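Cyanuric acid amidohydrolase (Azorhizobium caulinodans, PDB 4NQ3) hydrolyses cyanuric acid, opening its s-triazine ring to give carboxybiuret, a step in the breakdown of herbicides such as atrazine. Local coordinates at residues 40-45 with 86-91. Residues are numbered along the deposited sequence; the frame is centred on the assembly and turned at random.
With BR8 (barbituric acid), chain C.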
ATOM      1  N   LYS A  40      -9.307 -14.572  12.298  1.00 29.22           N
ATOM      2  CA  LYS A  40      -8.383 -13.599  11.734  1.00 18.80           C
ATOM      3  C   LYS A  40      -8.228 -13.987  10.280  1.00 23.08           C
ATOM      4  O   LYS A  40      -7.829 -15.107   9.990  1.00 30.15           O
ATOM      5  CB  LYS A  40      -7.043 -13.617  12.452  1.00 20.15           C
ATOM      6  CG  LYS A  40      -7.107 -13.079  13.852  1.00 25.07           C
ATOM      7  CD  LYS A  40      -7.689 -11.677  13.834  1.00 29.04           C
ATOM      8  CE  LYS A  40      -6.821 -10.708  13.014  1.00 29.80           C
ATOM      9  NZ  LYS A  40      -7.502  -9.386  12.873  1.00 21.11           N
ATOM     10  N   THR A  41      -8.598 -13.104   9.359  1.00 25.22           N
ATOM     11  CA  THR A  41      -8.487 -13.431   7.935  1.00 22.24           C
ATOM     12  C   THR A  41      -7.459 -12.523   7.245  1.00 24.17           C
ATOM     13  O   THR A  41      -7.207 -11.422   7.707  1.00 27.78           O
ATOM     14  CB  THR A  41      -9.865 -13.349   7.257  1.00 25.04           C
ATOM     15  OG1 THR A  41     -10.381 -12.015   7.365  1.00 23.51           O
ATOM     16  CG2 THR A  41     -10.827 -14.280   7.961  1.00 16.44           C
ATOM     17  N   GLU A  42      -6.892 -12.989   6.134  1.00 27.22           N
ATOM     18  CA  GLU A  42      -5.729 -12.354   5.477  1.00 27.38           C
ATOM     19  C   GLU A  42      -5.952 -11.009   4.802  1.00 23.54           C
ATOM     20  O   GLU A  42      -5.034 -10.513   4.153  1.00 31.88           O
ATOM     21  CB  GLU A  42      -5.171 -13.275   4.389  1.00 29.79           C
ATOM     22  CG  GLU A  42      -4.527 -14.518   4.897  1.00 40.96           C
ATOM     23  CD  GLU A  42      -4.837 -15.730   4.034  1.00 48.55           C
ATOM     24  OE1 GLU A  42      -3.950 -16.150   3.221  1.00 41.17           O
ATOM     25  OE2 GLU A  42      -5.967 -16.268   4.199  1.00 55.49           O
ATOM     26  N   GLY A  43      -7.150 -10.438   4.922  1.00 20.77           N
ATOM     27  CA  GLY A  43      -7.462  -9.146   4.320  1.00 26.80           C
ATOM     28  C   GLY A  43      -6.662  -7.999   4.921  1.00 26.75           C
ATOM     29  O   GLY A  43      -5.746  -8.230   5.720  1.00 30.83           O
ATOM     30  N   ASN A  44      -6.966  -6.760   4.533  1.00 23.80           N
ATOM     31  CA  ASN A  44      -6.227  -5.632   5.102  1.00 23.56           C
ATOM     32  C   ASN A  44      -6.844  -5.118   6.383  1.00 30.57           C
ATOM     33  O   ASN A  44      -6.284  -4.224   7.032  1.00 44.12           O
ATOM     34  CB  ASN A  44      -6.071  -4.489   4.087  1.00 24.44           C
ATOM     35  CG  ASN A  44      -7.384  -3.902   3.623  1.00 31.60           C
ATOM     36  OD1 ASN A  44      -8.432  -4.096   4.235  1.00 32.20           O
ATOM     37  ND2 ASN A  44      -7.326  -3.151   2.531  1.00 31.19           N
ATOM     38  N   GLY A  45      -7.986  -5.695   6.752  1.00 27.51           N
ATOM     39  CA  GLY A  45      -8.681  -5.329   7.968  1.00 21.00           C
ATOM     40  C   GLY A  45      -9.338  -3.959   7.930  1.00 23.54           C
ATOM     41  O   GLY A  45      -9.750  -3.449   8.962  1.00 30.43           O
HETATM   42  N   MSE A  86       1.602 -12.575  12.302  1.00 36.11           N
HETATM   43  CA  MSE A  86       0.336 -13.048  12.855  1.00 32.63           C
HETATM   44  C   MSE A  86      -0.285 -14.084  11.935  1.00 34.23           C
HETATM   45  O   MSE A  86      -0.326 -13.882  10.729  1.00 40.06           O
HETATM   46  CB  MSE A  86      -0.626 -11.889  13.075  1.00 32.85           C
HETATM   47  CG  MSE A  86      -1.844 -12.279  13.867  1.00 33.44           C
HETATM   48 SE   MSE A  86      -2.884 -10.707  14.255  0.52 27.29          SE
HETATM   49  CE  MSE A  86      -1.655  -9.371  13.496  1.00 21.66           C
ATOM     50  N   SER A  87      -0.756 -15.188  12.514  1.00 35.35           N
ATOM     51  CA  SER A  87      -1.170 -16.372  11.757  1.00 29.35           C
ATOM     52  C   SER A  87      -2.697 -16.537  11.626  1.00 29.03           C
ATOM     53  O   SER A  87      -3.411 -16.673  12.620  1.00 30.45           O
ATOM     54  CB  SER A  87      -0.564 -17.604  12.425  1.00 24.46           C
ATOM     55  OG  SER A  87      -0.980 -18.797  11.809  1.00 21.60           O
ATOM     56  N   PRO A  88      -3.202 -16.552  10.386  1.00 27.07           N
ATOM     57  CA  PRO A  88      -4.644 -16.684  10.147  1.00 26.39           C
ATOM     58  C   PRO A  88      -5.257 -17.949  10.733  1.00 27.84           C
ATOM     59  O   PRO A  88      -4.751 -19.056  10.501  1.00 35.00           O
ATOM     60  CB  PRO A  88      -4.739 -16.697   8.619  1.00 27.56           C
ATOM     61  CG  PRO A  88      -3.513 -15.986   8.172  1.00 20.63           C
ATOM     62  CD  PRO A  88      -2.453 -16.354   9.140  1.00 20.93           C
ATOM     63  N   HIS A  89      -6.358 -17.777  11.460  1.00 26.31           N
ATOM     64  CA  HIS A  89      -7.044 -18.894  12.121  1.00 28.96           C
ATOM     65  C   HIS A  89      -8.493 -18.605  12.500  1.00 27.50           C
ATOM     66  O   HIS A  89      -8.936 -17.455  12.473  1.00 29.45           O
ATOM     67  CB  HIS A  89      -6.287 -19.280  13.377  1.00 25.78           C
ATOM     68  CG  HIS A  89      -6.264 -18.196  14.399  1.00 23.41           C
ATOM     69  ND1 HIS A  89      -5.433 -17.104  14.292  1.00 23.32           N
ATOM     70  CD2 HIS A  89      -6.980 -18.019  15.532  1.00 18.35           C
ATOM     71  CE1 HIS A  89      -5.625 -16.301  15.327  1.00 21.10           C
ATOM     72  NE2 HIS A  89      -6.558 -16.836  16.096  1.00 22.29           N
ATOM     73  N   PHE A  90      -9.223 -19.668  12.828  1.00 25.03           N
ATOM     74  CA  PHE A  90     -10.564 -19.572  13.412  1.00 23.61           C
ATOM     75  C   PHE A  90     -10.534 -19.942  14.903  1.00 23.55           C
ATOM     76  O   PHE A  90      -9.781 -20.807  15.321  1.00 27.28           O
ATOM     77  CB  PHE A  90     -11.552 -20.496  12.693  1.00 21.59           C
ATOM     78  CG  PHE A  90     -11.812 -20.112  11.278  1.00 26.75           C
ATOM     79  CD1 PHE A  90     -11.905 -18.780  10.914  1.00 32.49           C
ATOM     80  CD2 PHE A  90     -11.952 -21.087  10.299  1.00 34.08           C
ATOM     81  CE1 PHE A  90     -12.134 -18.422   9.583  1.00 39.89           C
ATOM     82  CE2 PHE A  90     -12.187 -20.745   8.965  1.00 40.44           C
ATOM     83  CZ  PHE A  90     -12.278 -19.416   8.604  1.00 42.04           C
ATOM     84  N   LEU A  91     -11.364 -19.281  15.690  1.00 25.88           N
ATOM     85  CA  LEU A  91     -11.597 -19.622  17.078  1.00 16.33           C
ATOM     86  C   LEU A  91     -13.047 -20.065  17.241  1.00 21.12           C
ATOM     87  O   LEU A  91     -13.953 -19.221  17.209  1.00 20.48           O
ATOM     88  CB  LEU A  91     -11.341 -18.411  17.939  1.00 16.48           C
ATOM     89  CG  LEU A  91     -10.828 -18.728  19.309  1.00 22.64           C
ATOM     90  CD1 LEU A  91      -9.721 -19.744  19.157  1.00 20.21           C
ATOM     91  CD2 LEU A  91     -10.332 -17.431  19.899  1.00 26.90           C
TER
HETATM   92  N1  BR8 C 401     -11.955  -4.713  11.334  1.00 21.67           N
HETATM   93  C2  BR8 C 401     -11.150  -5.722  10.933  1.00 23.39           C
HETATM   94  O2  BR8 C 401     -11.481  -6.365   9.955  1.00 22.38           O
HETATM   95  N3  BR8 C 401      -9.994  -5.998  11.607  1.00 31.64           N
HETATM   96  C4  BR8 C 401      -9.591  -5.244  12.739  1.00 29.46           C
HETATM   97  O4  BR8 C 401      -8.542  -5.518  13.314  1.00 35.02           O
HETATM   98  C5  BR8 C 401     -10.432  -4.105  13.320  1.00 22.87           C
HETATM   99  C6  BR8 C 401     -11.667  -3.928  12.447  1.00 18.61           C
HETATM  100  O8  BR8 C 401     -12.457  -3.052  12.718  1.00 24.37           O
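Lys40 runs its aliphatic chain past the imidazole of His89 and on to the selenium of Met86, the packed half of this contact. CG of Lys40 lies 3.8 Å from CE1 of His89, meeting the ring obliquely, while CE of Lys40 comes to 4.1 Å from SE of Met86, a selenomethionine. Bends at chi2 and chi3 (-56° and -61°) curl the lysine chain and carry the amine away from residues 86-91 to the carbonyl of Gly80, the hydroxyl of Ser79 and the carbonyl of Val332. The imidazole is fixed from its own side: His89 ND1 donates to Ser87 O at 2.7 Å, nearly in the ring plane. Between the backbones, Lys40 N gives His89 O a straight 2.9 Å bond, where strands 34-41 and 89-97 run antiparallel; the return bond, from His89 N to Lys40 O, is weak at 3.4 Å. Beyond it the pairing gives out into a looser side bordered by the second subunit, where CG of partly exposed Glu42 touches CG of Pro88 at 3.7 Å and the carboxylate turns to Arg298 of that subunit. Residues 42-45 then leave the strand partner for the barbituric acid pocket, which Gly45 lines. The lysine methylenes thus pack on His89 and Met86 while NZ reaches the site's polar groups, a placement consistent with Ser79 and Lys40 forming one of the three potential Ser-Lys dyads.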